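Local coordinates for VAO-type flavoprotein oxidase VAO615 (Myceliophthora thermophila, PDB 6F72), which binds FAD bicovalently and is probably an oxidoreductase that reacts rapidly with molecular oxygen when reduced, although its substrate has not been identified, at residues L274-S279 against A537-V542; D332-G337 against C450-V455; R416-S421 against G472-A477; S464-W469 against G512-L517. All coordinates share one frame; numbering follows the deposited sequence.

All four contacts are connected, contact 1 joining the rest through contact 4, where Ser464 OG meets Trp276 O; its centre is about 15 Å from that of contact 4 and about 24 and 28 Å from those of contacts 3 and 2. Contacts 2 and 3 share the seven-stranded antiparallel sheet: strands 448-452 and 472-480 are neighbours in it, bridged by the Cys450-Cys476 disulfide, and strand 412-419 flanks 472-480. Contact 4 lies about 9 Å from contact 3, centre to centre, and helix 468-471 leads straight into strand 472-480. Along the chain, contact 1 encloses the others, contacts 2 and 4 follow in series, and contact 3 crosses both. The group thus runs from the sheet to the flavin, which contact 4 reaches directly.

Contact 1 (L274-S279 against A537-V542); sequences LYWALS and ARLLRV
Trp276 and Arg538 dominate a helix-helix packing in which helix 272-278, in the FAD-binding PCMH-type region, crosses helix 536-546, in the berberine-like region, with short-segment axes 9.7 Å apart at 122°. One side is apolar, buried and tight. Val542 CG1 sits 3.7 Å from Ala277 CB, and Leu539 CD2 lies 3.5 Å from Trp276 CZ3, the leucine branch crossing the indole at about a right angle. The solvent side belongs to Arg538, partly exposed yet closely stacked. Its extended chain passes over one face of the indole: CD makes a CH-pi contact 3.7 Å from the six-membered ring centroid, and CZ a cation-pi interaction 3.9 Å from that of the five-membered ring, with guanidinium and indole planes 33° apart. Replacing Trp276 with an alanine would probably strip the Arg538 guanidinium of its aromatic platform and open a gap beside Leu539. No hydrogen bond links the segments; the terminal nitrogen NH1 of Arg538 simply rests over the ring, 3.1 Å from Trp276 CE2.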
loop_
_atom_site.group_PDB
_atom_site.type_symbol
_atom_site.label_atom_id
_atom_site.label_comp_id
_atom_site.label_asym_id
_atom_site.label_seq_id
_atom_site.Cartn_x
_atom_site.Cartn_y
_atom_site.Cartn_z
ATOM N N LEU A 274 21.457 -2.675 3.255
ATOM C CA LEU A 274 20.290 -3.269 2.611
ATOM C C LEU A 274 19.082 -3.307 3.548
ATOM O O LEU A 274 17.957 -2.996 3.106
ATOM C CB LEU A 274 20.584 -4.648 2.001
ATOM C CG LEU A 274 19.493 -5.357 1.154
ATOM C CD1 LEU A 274 19.073 -4.603 -0.114
ATOM C CD2 LEU A 274 19.943 -6.761 0.784
ATOM N N TYR A 275 19.303 -3.636 4.819
ATOM C CA TYR A 275 18.226 -3.633 5.823
ATOM C C TYR A 275 17.581 -2.231 5.911
ATOM O O TYR A 275 16.354 -2.108 6.003
ATOM C CB TYR A 275 18.715 -4.129 7.214
ATOM C CG TYR A 275 17.729 -3.807 8.320
ATOM C CD1 TYR A 275 17.774 -2.564 8.983
ATOM C CD2 TYR A 275 16.722 -4.705 8.677
ATOM C CE1 TYR A 275 16.837 -2.235 9.953
ATOM C CE2 TYR A 275 15.786 -4.388 9.663
ATOM C CZ TYR A 275 15.847 -3.152 10.293
ATOM O OH TYR A 275 14.937 -2.803 11.270
ATOM N N TRP A 276 18.440 -1.205 5.898
ATOM C CA TRP A 276 18.056 0.204 5.993
ATOM C C TRP A 276 17.135 0.632 4.803
ATOM O O TRP A 276 16.033 1.154 5.029
ATOM C CB TRP A 276 19.326 1.058 6.085
ATOM C CG TRP A 276 19.106 2.534 6.218
ATOM C CD1 TRP A 276 18.932 3.236 7.382
ATOM C CD2 TRP A 276 19.091 3.501 5.159
ATOM N NE1 TRP A 276 18.769 4.584 7.108
ATOM C CE2 TRP A 276 18.874 4.778 5.758
ATOM C CE3 TRP A 276 19.234 3.420 3.763
ATOM C CZ2 TRP A 276 18.795 5.964 5.007
ATOM C CZ3 TRP A 276 19.147 4.610 3.006
ATOM C CH2 TRP A 276 18.921 5.863 3.638
ATOM N N ALA A 277 17.607 0.373 3.573
ATOM C CA ALA A 277 16.900 0.615 2.319
ATOM C C ALA A 277 15.572 -0.116 2.237
ATOM O O ALA A 277 14.581 0.492 1.864
ATOM C CB ALA A 277 17.776 0.263 1.120
ATOM N N LEU A 278 15.553 -1.407 2.593
ATOM C CA LEU A 278 14.321 -2.199 2.561
ATOM C C LEU A 278 13.265 -1.782 3.597
ATOM O O LEU A 278 12.071 -2.035 3.401
ATOM C CB LEU A 278 14.606 -3.704 2.668
ATOM C CG LEU A 278 15.178 -4.463 1.468
ATOM C CD1 LEU A 278 15.691 -5.813 1.954
ATOM C CD2 LEU A 278 14.157 -4.670 0.341
ATOM N N SER A 279 13.707 -1.153 4.682
ATOM C CA SER A 279 12.818 -0.758 5.774
ATOM C C SER A 279 12.311 0.690 5.564
ATOM O O SER A 279 12.709 1.628 6.287
ATOM C CB SER A 279 13.553 -0.913 7.126
ATOM O OG SER A 279 13.952 -2.256 7.396
ATOM N N ALA A 537 20.090 10.030 -1.938
ATOM C CA ALA A 537 21.479 9.765 -2.333
ATOM C C ALA A 537 21.962 8.422 -1.767
ATOM O O ALA A 537 22.578 7.632 -2.492
ATOM C CB ALA A 537 22.395 10.897 -1.895
ATOM N N ARG A 538 21.643 8.168 -0.494
ATOM C CA ARG A 538 22.086 6.954 0.196
ATOM C C ARG A 538 21.314 5.729 -0.283
ATOM O O ARG A 538 21.903 4.656 -0.455
ATOM C CB ARG A 538 21.994 7.071 1.719
ATOM C CG ARG A 538 22.860 6.029 2.411
ATOM C CD ARG A 538 22.528 5.841 3.875
ATOM N NE ARG A 538 23.084 4.573 4.329
ATOM C CZ ARG A 538 22.773 3.966 5.470
ATOM N NH1 ARG A 538 21.898 4.513 6.310
ATOM N NH2 ARG A 538 23.352 2.807 5.772
ATOM N N LEU A 539 20.009 5.902 -0.486
ATOM C CA LEU A 539 19.166 4.885 -1.115
ATOM C C LEU A 539 19.703 4.495 -2.488
ATOM O O LEU A 539 19.694 3.316 -2.849
ATOM C CB LEU A 539 17.715 5.354 -1.182
ATOM C CG LEU A 539 16.967 5.376 0.156
ATOM C CD1 LEU A 539 15.688 6.197 0.093
ATOM C CD2 LEU A 539 16.674 3.968 0.668
ATOM N N LEU A 540 20.185 5.479 -3.238
ATOM C CA LEU A 540 20.761 5.246 -4.558
ATOM C C LEU A 540 22.087 4.495 -4.496
ATOM O O LEU A 540 22.364 3.640 -5.346
ATOM C CB LEU A 540 20.912 6.558 -5.336
ATOM C CG LEU A 540 21.257 6.461 -6.821
ATOM C CD1 LEU A 540 20.127 5.815 -7.638
ATOM C CD2 LEU A 540 21.575 7.851 -7.353
ATOM N N ARG A 541 22.905 4.828 -3.505
ATOM C CA ARG A 541 24.132 4.080 -3.231
ATOM C C ARG A 541 23.868 2.614 -2.892
ATOM O O ARG A 541 24.602 1.746 -3.359
ATOM C CB ARG A 541 24.942 4.745 -2.134
ATOM C CG ARG A 541 25.642 6.016 -2.586
ATOM C CD ARG A 541 26.741 6.417 -1.616
ATOM N NE ARG A 541 26.238 6.732 -0.278
ATOM C CZ ARG A 541 25.772 7.925 0.108
ATOM N NH1 ARG A 541 25.699 8.959 -0.731
ATOM N NH2 ARG A 541 25.358 8.083 1.354
ATOM N N VAL A 542 22.846 2.345 -2.075
ATOM C CA VAL A 542 22.475 0.965 -1.723
ATOM C C VAL A 542 21.973 0.231 -2.984
ATOM O O VAL A 542 22.374 -0.900 -3.247
ATOM C CB VAL A 542 21.411 0.886 -0.592
ATOM C CG1 VAL A 542 21.064 -0.567 -0.263
ATOM C CG2 VAL A 542 21.896 1.582 0.669
#

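Contact 2 (D332-G337 against C450-V455); sequences DFLDGG and CDSFSV
Leu334 points its forked end from the last turn of helix 316-335 onto the backbone running out of strand 448-452. With CG turned away from the carbonyl carbon (chi1 -56°), the two methyls divide the work: CD2 meets Ser452 OG at 3.5 Å, and CD1 lies 3.6 Å from Phe453 O. Nearer the helix axis, Leu334 CB faces Ser454 CB at 4.0 Å. An alanine here is likely to leave a gap over Ser452 and Phe453, both methyls being lost. The helix stops in a Schellman motif, in which Gly337, with a phi of 95°, returns its N to Leu334 O at 3.1 Å. Asp335 starts out directed away from segment 450-455, yet its carboxylate comes back so that OD1 is 3.2 Å from Ser454 OG, a possible hydrogen bond. Ser452 OG is satisfied by Phe340 O in the neighbouring strand. The firmer partner of Asp335 OD1 is Arg420, in a salt bridge, so the carboxylate is probably compensated mainly by the arginine.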
loop_
_atom_site.group_PDB
_atom_site.type_symbol
_atom_site.label_atom_id
_atom_site.label_comp_id
_atom_site.label_asym_id
_atom_site.label_seq_id
_atom_site.Cartn_x
_atom_site.Cartn_y
_atom_site.Cartn_z
ATOM N N ASP A 332 -2.691 15.164 21.970
ATOM C CA ASP A 332 -2.646 14.421 23.250
ATOM C C ASP A 332 -3.241 13.016 23.163
ATOM O O ASP A 332 -2.810 12.108 23.879
ATOM C CB ASP A 332 -3.352 15.190 24.362
ATOM C CG ASP A 332 -2.700 16.511 24.658
ATOM O OD1 ASP A 332 -1.468 16.640 24.495
ATOM O OD2 ASP A 332 -3.433 17.430 25.057
ATOM N N PHE A 333 -4.245 12.863 22.303
ATOM C CA PHE A 333 -4.889 11.580 22.051
ATOM C C PHE A 333 -3.920 10.621 21.360
ATOM O O PHE A 333 -3.816 9.460 21.748
ATOM C CB PHE A 333 -6.155 11.811 21.224
ATOM C CG PHE A 333 -6.879 10.559 20.821
ATOM C CD1 PHE A 333 -7.752 9.917 21.709
ATOM C CD2 PHE A 333 -6.736 10.042 19.527
ATOM C CE1 PHE A 333 -8.443 8.764 21.318
ATOM C CE2 PHE A 333 -7.425 8.891 19.131
ATOM C CZ PHE A 333 -8.287 8.257 20.025
ATOM N N LEU A 334 -3.201 11.123 20.357
ATOM C CA LEU A 334 -2.215 10.331 19.622
ATOM C C LEU A 334 -0.964 9.995 20.430
ATOM O O LEU A 334 -0.437 8.884 20.311
ATOM C CB LEU A 334 -1.818 11.029 18.331
ATOM C CG LEU A 334 -2.923 11.398 17.334
ATOM C CD1 LEU A 334 -2.277 12.149 16.198
ATOM C CD2 LEU A 334 -3.685 10.187 16.804
ATOM N N ASP A 335 -0.497 10.953 21.244
ATOM C CA ASP A 335 0.660 10.766 22.138
ATOM C C ASP A 335 0.425 9.725 23.236
ATOM O O ASP A 335 1.382 9.233 23.832
ATOM C CB ASP A 335 1.073 12.104 22.791
ATOM C CG ASP A 335 1.646 13.105 21.790
ATOM O OD1 ASP A 335 2.151 12.694 20.715
ATOM O OD2 ASP A 335 1.585 14.319 22.076
ATOM N N GLY A 336 -0.842 9.431 23.522
ATOM C CA GLY A 336 -1.224 8.409 24.491
ATOM C C GLY A 336 -1.276 7.006 23.902
ATOM O O GLY A 336 -1.678 6.070 24.589
ATOM N N GLY A 337 -0.877 6.863 22.634
ATOM C CA GLY A 337 -0.835 5.573 21.942
ATOM C C GLY A 337 -2.059 5.234 21.104
ATOM O O GLY A 337 -2.187 4.106 20.634
ATOM N N CYS A 450 -8.561 9.761 6.129
ATOM C CA CYS A 450 -7.343 10.141 6.811
ATOM C C CYS A 450 -7.041 9.186 7.940
ATOM O O CYS A 450 -7.948 8.655 8.594
ATOM C CB CYS A 450 -7.456 11.530 7.397
ATOM S SG CYS A 450 -7.652 12.823 6.197
ATOM N N ASP A 451 -5.751 8.985 8.166
ATOM C CA ASP A 451 -5.316 8.361 9.386
ATOM C C ASP A 451 -4.504 9.341 10.206
ATOM O O ASP A 451 -3.878 10.247 9.656
ATOM C CB ASP A 451 -4.506 7.117 9.100
ATOM C CG ASP A 451 -5.124 5.900 9.718
ATOM O OD1 ASP A 451 -5.997 5.308 9.029
ATOM O OD2 ASP A 451 -4.751 5.566 10.884
ATOM N N SER A 452 -4.527 9.134 11.519
ATOM C CA SER A 452 -3.795 9.968 12.460
ATOM C C SER A 452 -2.903 9.108 13.340
ATOM O O SER A 452 -3.272 7.984 13.717
ATOM C CB SER A 452 -4.757 10.810 13.291
ATOM O OG SER A 452 -5.707 9.998 13.953
ATOM N N PHE A 453 -1.728 9.645 13.660
ATOM C CA PHE A 453 -0.659 8.881 14.313
ATOM C C PHE A 453 0.392 9.794 14.930
ATOM O O PHE A 453 0.600 10.918 14.461
ATOM C CB PHE A 453 0.033 7.951 13.292
ATOM C CG PHE A 453 0.633 8.680 12.124
ATOM C CD1 PHE A 453 1.939 9.178 12.186
ATOM C CD2 PHE A 453 -0.111 8.903 10.975
ATOM C CE1 PHE A 453 2.489 9.878 11.124
ATOM C CE2 PHE A 453 0.434 9.594 9.905
ATOM C CZ PHE A 453 1.732 10.084 9.974
ATOM N N SER A 454 1.058 9.288 15.967
ATOM C CA SER A 454 2.305 9.855 16.465
ATOM C C SER A 454 3.350 8.731 16.473
ATOM O O SER A 454 3.191 7.744 17.183
ATOM C CB SER A 454 2.110 10.453 17.859
ATOM O OG SER A 454 3.325 10.989 18.339
ATOM N N VAL A 455 4.392 8.869 15.654
ATOM C CA VAL A 455 5.404 7.810 15.481
ATOM C C VAL A 455 6.845 8.292 15.777
ATOM O O VAL A 455 7.827 7.683 15.323
ATOM C CB VAL A 455 5.326 7.130 14.086
ATOM C CG1 VAL A 455 3.997 6.394 13.883
ATOM C CG2 VAL A 455 5.592 8.121 12.961
#

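Contact 3 (R416-S421 against G472-A477); sequences RIIPRS and GMLLCA
A classic beta bulge interrupts the pairing of these antiparallel strands: Met473 and Leu474 both face Ile418, whose carbonyl O accepts from Met473 N at 2.7 Å and Leu474 N at 3.2 Å. The Leu474 donor lies in the carbonyl plane on a lone pair, whereas the Met473 donor is tilted 27° from it. Ile418 N reaches Leu474 O at 2.7 Å with an N-H...O angle of 174°, and Arg416 and Cys476 form a second hydrogen-bonded pair. Ile417 and Leu475 make the non-hydrogen-bonded pair between them, Ile417 CG1 touching Leu475 CD2 at 3.5 Å, while Ile418 and Leu474 meet on the other face, CB to CB at 3.9 Å. At Gly472 a beta carbon would lie 2.7 Å from Ile417 CG2, a clash. Past Pro419, the N-cap of helix 420-424, Arg420 crosses Met473 at about a right angle; Met473 CG, anti to its own N (chi1 -161°), carries SD to 3.6 Å from Arg420 CG and over one guanidinium face. Strand 412-419 is one of the sheet's two outermost strands, with strand 448-452 on the far side of 472-480. Helix 316-335 covers Met473 and Leu474, and helix 426-439 covers Ile418 and Cys476 through Phe436.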
loop_
_atom_site.group_PDB
_atom_site.type_symbol
_atom_site.label_atom_id
_atom_site.label_comp_id
_atom_site.label_asym_id
_atom_site.label_seq_id
_atom_site.Cartn_x
_atom_site.Cartn_y
_atom_site.Cartn_z
ATOM N N ARG A 416 -1.002 12.988 1.378
ATOM C CA ARG A 416 -0.087 13.883 2.028
ATOM C C ARG A 416 0.099 13.404 3.454
ATOM O O ARG A 416 -0.880 13.055 4.127
ATOM C CB ARG A 416 -0.618 15.324 1.950
ATOM C CG ARG A 416 0.444 16.388 2.178
ATOM C CD ARG A 416 1.425 16.520 1.020
ATOM N NE ARG A 416 2.350 17.596 1.321
ATOM C CZ ARG A 416 3.541 17.791 0.762
ATOM N NH1 ARG A 416 4.013 16.959 -0.160
ATOM N NH2 ARG A 416 4.271 18.841 1.158
ATOM N N ILE A 417 1.363 13.302 3.871
ATOM C CA ILE A 417 1.707 13.202 5.277
ATOM C C ILE A 417 1.768 14.649 5.752
ATOM O O ILE A 417 2.550 15.447 5.232
ATOM C CB ILE A 417 3.053 12.487 5.512
ATOM C CG1 ILE A 417 2.940 11.016 5.100
ATOM C CG2 ILE A 417 3.455 12.561 6.977
ATOM C CD1 ILE A 417 4.176 10.465 4.433
ATOM N N ILE A 418 0.898 14.965 6.706
ATOM C CA ILE A 418 0.695 16.334 7.193
ATOM C C ILE A 418 1.362 16.515 8.576
ATOM O O ILE A 418 0.934 15.885 9.547
ATOM C CB ILE A 418 -0.816 16.702 7.228
ATOM C CG1 ILE A 418 -1.458 16.495 5.834
ATOM C CG2 ILE A 418 -1.022 18.132 7.722
ATOM C CD1 ILE A 418 -2.968 16.662 5.767
ATOM N N PRO A 419 2.414 17.364 8.657
ATOM C CA PRO A 419 3.103 17.672 9.937
ATOM C C PRO A 419 2.162 18.155 11.040
ATOM O O PRO A 419 1.232 18.915 10.769
ATOM C CB PRO A 419 4.072 18.805 9.570
ATOM C CG PRO A 419 4.265 18.713 8.103
ATOM C CD PRO A 419 3.112 17.951 7.498
ATOM N N ARG A 420 2.405 17.700 12.264
ATOM C CA ARG A 420 1.724 18.205 13.470
ATOM C C ARG A 420 1.763 19.733 13.635
ATOM O O ARG A 420 0.767 20.337 14.064
ATOM C CB ARG A 420 2.328 17.562 14.713
ATOM C CG ARG A 420 1.476 17.686 15.962
ATOM C CD ARG A 420 2.284 17.324 17.195
ATOM N NE ARG A 420 1.533 16.435 18.082
ATOM C CZ ARG A 420 1.733 15.127 18.206
ATOM N NH1 ARG A 420 2.678 14.508 17.513
ATOM N NH2 ARG A 420 0.974 14.422 19.031
ATOM N N SER A 421 2.896 20.348 13.291
ATOM C CA SER A 421 3.095 21.799 13.497
ATOM C C SER A 421 2.146 22.646 12.637
ATOM O O SER A 421 1.762 23.744 13.031
ATOM C CB SER A 421 4.553 22.190 13.248
ATOM O OG SER A 421 4.990 21.676 12.000
ATOM N N GLY A 472 5.046 14.184 11.173
ATOM C CA GLY A 472 3.673 14.020 10.692
ATOM C C GLY A 472 2.669 13.639 11.757
ATOM O O GLY A 472 3.016 12.953 12.732
ATOM N N MET A 473 1.432 14.109 11.571
ATOM C CA MET A 473 0.306 13.750 12.424
ATOM C C MET A 473 -0.840 13.088 11.618
ATOM O O MET A 473 -1.534 12.199 12.129
ATOM C CB MET A 473 -0.192 14.978 13.192
ATOM C CG MET A 473 -1.033 14.643 14.410
ATOM S SD MET A 473 -1.676 16.002 15.415
ATOM C CE MET A 473 -2.991 16.614 14.384
ATOM N N LEU A 474 -1.030 13.536 10.371
ATOM C CA LEU A 474 -2.075 13.018 9.488
ATOM C C LEU A 474 -1.498 12.402 8.211
ATOM O O LEU A 474 -0.504 12.888 7.661
ATOM C CB LEU A 474 -3.071 14.128 9.107
ATOM C CG LEU A 474 -3.671 15.083 10.147
ATOM C CD1 LEU A 474 -4.556 16.099 9.440
ATOM C CD2 LEU A 474 -4.457 14.365 11.234
ATOM N N LEU A 475 -2.119 11.321 7.762
ATOM C CA LEU A 475 -1.880 10.803 6.426
ATOM C C LEU A 475 -3.247 10.755 5.803
ATOM O O LEU A 475 -4.063 9.895 6.157
ATOM C CB LEU A 475 -1.223 9.410 6.421
ATOM C CG LEU A 475 -0.890 8.641 5.109
ATOM C CD1 LEU A 475 -2.116 8.093 4.389
ATOM C CD2 LEU A 475 -0.061 9.438 4.116
ATOM N N CYS A 476 -3.495 11.711 4.918
ATOM C CA CYS A 476 -4.775 11.780 4.201
ATOM C C CYS A 476 -4.615 11.311 2.771
ATOM O O CYS A 476 -3.654 11.684 2.085
ATOM C CB CYS A 476 -5.357 13.187 4.253
ATOM S SG CYS A 476 -5.818 13.634 5.938
ATOM N N ALA A 477 -5.570 10.493 2.338
ATOM C CA ALA A 477 -5.540 9.924 1.008
ATOM C C ALA A 477 -6.778 10.296 0.147
ATOM O O ALA A 477 -7.708 9.472 0.005
ATOM C CB ALA A 477 -5.363 8.413 1.091
#

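Contact 4 (S464-W469 against G512-L517); sequences SLHPAW and GGSVYL. With FAD (flavin-adenine dinucleotide), chain E.
Tyr516 carries its ring anti to the backbone N (chi1 179°) and Trp469 swings its indole beside its own N (chi1 -77°), which brings the two aromatics into an edge-to-face pair. The tryptophan supplies the edge: CZ2 comes over one face of the phenol, 3.5 Å from Tyr516 CD1, with ring centroids 5.2 Å apart and planes at 86°. At the start of helix 468-471, His466 acts as a capping residue, its ND1 accepting from Ala468 N at 3.0 Å in the ring plane. That bond is likely to hold the imidazole so that Ser514 CB lies over one face, 3.7 Å from His466 CE1, while Ser514 OG touches Ala468 CB at 3.4 Å. The far end of the contact belongs to the flavin site of this VAO-type oxidase, where Trp469 stands in the second shell behind Tyr516. Tyr516 OH donates to FAD O2 at 2.6 Å, with the oxygen near the phenol plane at the ring edge, and Asn518 ND2 also bonds to the hydroxyl.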
loop_
_atom_site.group_PDB
_atom_site.type_symbol
_atom_site.label_atom_id
_atom_site.label_comp_id
_atom_site.label_asym_id
_atom_site.label_seq_id
_atom_site.Cartn_x
_atom_site.Cartn_y
_atom_site.Cartn_z
ATOM N N SER A 464 15.253 3.812 6.639
ATOM C CA SER A 464 15.182 4.884 5.625
ATOM C C SER A 464 13.836 5.620 5.559
ATOM O O SER A 464 13.614 6.461 4.669
ATOM C CB SER A 464 15.580 4.349 4.251
ATOM O OG SER A 464 14.645 3.375 3.763
ATOM N N LEU A 465 12.968 5.332 6.527
ATOM C CA LEU A 465 11.661 5.948 6.617
ATOM C C LEU A 465 11.770 7.466 6.558
ATOM O O LEU A 465 12.550 8.074 7.304
ATOM C CB LEU A 465 10.928 5.485 7.875
ATOM C CG LEU A 465 9.461 5.886 7.980
ATOM C CD1 LEU A 465 8.559 4.915 7.212
ATOM C CD2 LEU A 465 9.024 6.017 9.427
ATOM N N HIS A 466 11.019 8.062 5.631
ATOM C CA HIS A 466 11.026 9.508 5.413
ATOM C C HIS A 466 10.805 10.286 6.733
ATOM O O HIS A 466 9.863 9.985 7.484
ATOM C CB HIS A 466 9.964 9.878 4.365
ATOM C CG HIS A 466 10.124 11.259 3.796
ATOM N ND1 HIS A 466 9.895 12.398 4.535
ATOM C CD2 HIS A 466 10.488 11.682 2.559
ATOM C CE1 HIS A 466 10.108 13.465 3.780
ATOM N NE2 HIS A 466 10.482 13.059 2.581
ATOM N N PRO A 467 11.672 11.289 7.027
ATOM C CA PRO A 467 11.556 12.049 8.283
ATOM C C PRO A 467 10.201 12.737 8.532
ATOM O O PRO A 467 9.824 12.921 9.690
ATOM C CB PRO A 467 12.691 13.070 8.188
ATOM C CG PRO A 467 13.028 13.141 6.738
ATOM C CD PRO A 467 12.821 11.748 6.228
ATOM N N ALA A 468 9.460 13.058 7.470
ATOM C CA ALA A 468 8.104 13.628 7.601
ATOM C C ALA A 468 7.191 12.733 8.440
ATOM O O ALA A 468 6.327 13.225 9.155
ATOM C CB ALA A 468 7.478 13.900 6.232
ATOM N N TRP A 469 7.415 11.419 8.385
ATOM C CA TRP A 469 6.721 10.506 9.287
ATOM C C TRP A 469 6.874 10.891 10.767
ATOM O O TRP A 469 5.903 10.827 11.517
ATOM C CB TRP A 469 7.179 9.075 9.069
ATOM C CG TRP A 469 6.619 8.395 7.850
ATOM C CD1 TRP A 469 7.282 8.128 6.685
ATOM C CD2 TRP A 469 5.287 7.877 7.683
ATOM N NE1 TRP A 469 6.454 7.449 5.810
ATOM C CE2 TRP A 469 5.223 7.296 6.391
ATOM C CE3 TRP A 469 4.143 7.848 8.498
ATOM C CZ2 TRP A 469 4.048 6.697 5.887
ATOM C CZ3 TRP A 469 2.976 7.249 8.006
ATOM C CH2 TRP A 469 2.938 6.680 6.701
ATOM N N GLY A 512 6.417 21.283 4.333
ATOM C CA GLY A 512 7.130 20.420 5.314
ATOM C C GLY A 512 6.592 19.001 5.391
ATOM O O GLY A 512 7.161 18.141 6.060
ATOM N N GLY A 513 5.471 18.759 4.721
ATOM C CA GLY A 513 4.916 17.418 4.577
ATOM C C GLY A 513 5.535 16.668 3.418
ATOM O O GLY A 513 6.525 17.110 2.826
ATOM N N SER A 514 4.960 15.519 3.087
ATOM C CA SER A 514 5.488 14.714 1.991
ATOM C C SER A 514 4.372 13.867 1.398
ATOM O O SER A 514 3.251 13.853 1.925
ATOM C CB SER A 514 6.644 13.827 2.483
ATOM O OG SER A 514 6.142 12.796 3.310
ATOM N N VAL A 515 4.690 13.170 0.308
ATOM C CA VAL A 515 3.748 12.250 -0.333
ATOM C C VAL A 515 4.217 10.835 -0.017
ATOM O O VAL A 515 5.381 10.466 -0.235
ATOM C CB VAL A 515 3.551 12.546 -1.849
ATOM C CG1 VAL A 515 2.434 11.700 -2.463
ATOM C CG2 VAL A 515 3.184 14.009 -2.060
ATOM N N TYR A 516 3.311 10.077 0.588
ATOM C CA TYR A 516 3.555 8.698 0.949
ATOM C C TYR A 516 3.763 7.913 -0.351
ATOM O O TYR A 516 2.905 7.955 -1.251
ATOM C CB TYR A 516 2.377 8.190 1.776
ATOM C CG TYR A 516 2.432 6.744 2.233
ATOM C CD1 TYR A 516 3.653 6.086 2.494
ATOM C CD2 TYR A 516 1.248 6.033 2.446
ATOM C CE1 TYR A 516 3.672 4.755 2.925
ATOM C CE2 TYR A 516 1.258 4.712 2.877
ATOM C CZ TYR A 516 2.467 4.075 3.130
ATOM O OH TYR A 516 2.451 2.748 3.549
ATOM N N LEU A 517 4.914 7.240 -0.476
ATOM C CA LEU A 517 5.286 6.588 -1.754
ATOM C C LEU A 517 4.323 5.465 -2.164
ATOM O O LEU A 517 4.245 5.093 -3.351
ATOM C CB LEU A 517 6.742 6.088 -1.726
ATOM C CG LEU A 517 7.137 4.884 -0.859
ATOM C CD1 LEU A 517 6.789 3.554 -1.547
ATOM C CD2 LEU A 517 8.615 4.915 -0.459
HETATM P PA FAD E . 1.988 -5.260 -4.678
HETATM O O1A FAD E . 1.375 -4.391 -5.745
HETATM O O2A FAD E . 2.016 -6.737 -4.955
HETATM O O5B FAD E . 3.477 -4.727 -4.391
HETATM C C5B FAD E . 3.775 -3.335 -4.285
HETATM C C4B FAD E . 5.232 -3.049 -4.626
HETATM O O4B FAD E . 6.085 -3.820 -3.777
HETATM C C3B FAD E . 5.628 -3.399 -6.048
HETATM O O3B FAD E . 6.586 -2.418 -6.465
HETATM C C2B FAD E . 6.306 -4.754 -5.940
HETATM O O2B FAD E . 7.299 -4.936 -6.953
HETATM C C1B FAD E . 6.923 -4.693 -4.553
HETATM N N9A FAD E . 6.987 -5.994 -3.845
HETATM C C8A FAD E . 5.952 -6.611 -3.236
HETATM N N7A FAD E . 6.360 -7.763 -2.647
HETATM C C5A FAD E . 7.678 -7.883 -2.873
HETATM C C6A FAD E . 8.727 -8.868 -2.528
HETATM N N6A FAD E . 8.401 -9.971 -1.817
HETATM N N1A FAD E . 9.989 -8.635 -2.955
HETATM C C2A FAD E . 10.318 -7.539 -3.673
HETATM N N3A FAD E . 9.409 -6.593 -4.017
HETATM C C4A FAD E . 8.098 -6.710 -3.654
HETATM N N1 FAD E . -1.052 1.381 2.946
HETATM C C2 FAD E . -0.947 1.836 4.220
HETATM O O2 FAD E . 0.153 2.292 4.613
HETATM N N3 FAD E . -1.994 1.812 5.073
HETATM C C4 FAD E . -3.213 1.356 4.741
HETATM O O4 FAD E . -4.155 1.356 5.565
HETATM C C4X FAD E . -3.401 0.832 3.370
HETATM N N5 FAD E . -4.589 0.341 2.956
HETATM C C5X FAD E . -4.762 -0.136 1.689
HETATM C C6 FAD E . -6.012 -0.648 1.279
HETATM C C7 FAD E . -6.158 -1.139 -0.037
HETATM C C7M FAD E . -7.513 -1.678 -0.461
HETATM C C8 FAD E . -4.990 -1.129 -0.991
HETATM C C8M FAD E . -5.018 -1.723 -2.392
HETATM C C9 FAD E . -3.767 -0.621 -0.563
HETATM C C9A FAD E . -3.604 -0.123 0.733
HETATM N N10 FAD E . -2.347 0.371 1.158
HETATM C C10 FAD E . -2.219 0.875 2.470
HETATM C "C1'" FAD E . -1.231 0.434 0.217
HETATM C "C2'" FAD E . -0.117 -0.561 0.348
HETATM O "O2'" FAD E . 0.666 -0.188 1.480
HETATM C "C3'" FAD E . 0.693 -0.425 -0.936
HETATM O "O3'" FAD E . -0.166 -0.466 -2.096
HETATM C "C4'" FAD E . 1.757 -1.508 -1.036
HETATM O "O4'" FAD E . 2.639 -1.207 -2.119
HETATM C "C5'" FAD E . 1.138 -2.900 -1.171
HETATM O "O5'" FAD E . 2.134 -3.891 -1.365
HETATM P P FAD E . 1.703 -5.364 -1.841
HETATM O O1P FAD E . 0.568 -5.835 -0.978
HETATM O O2P FAD E . 2.993 -6.142 -1.958
HETATM O O3P FAD E . 1.142 -5.067 -3.327
#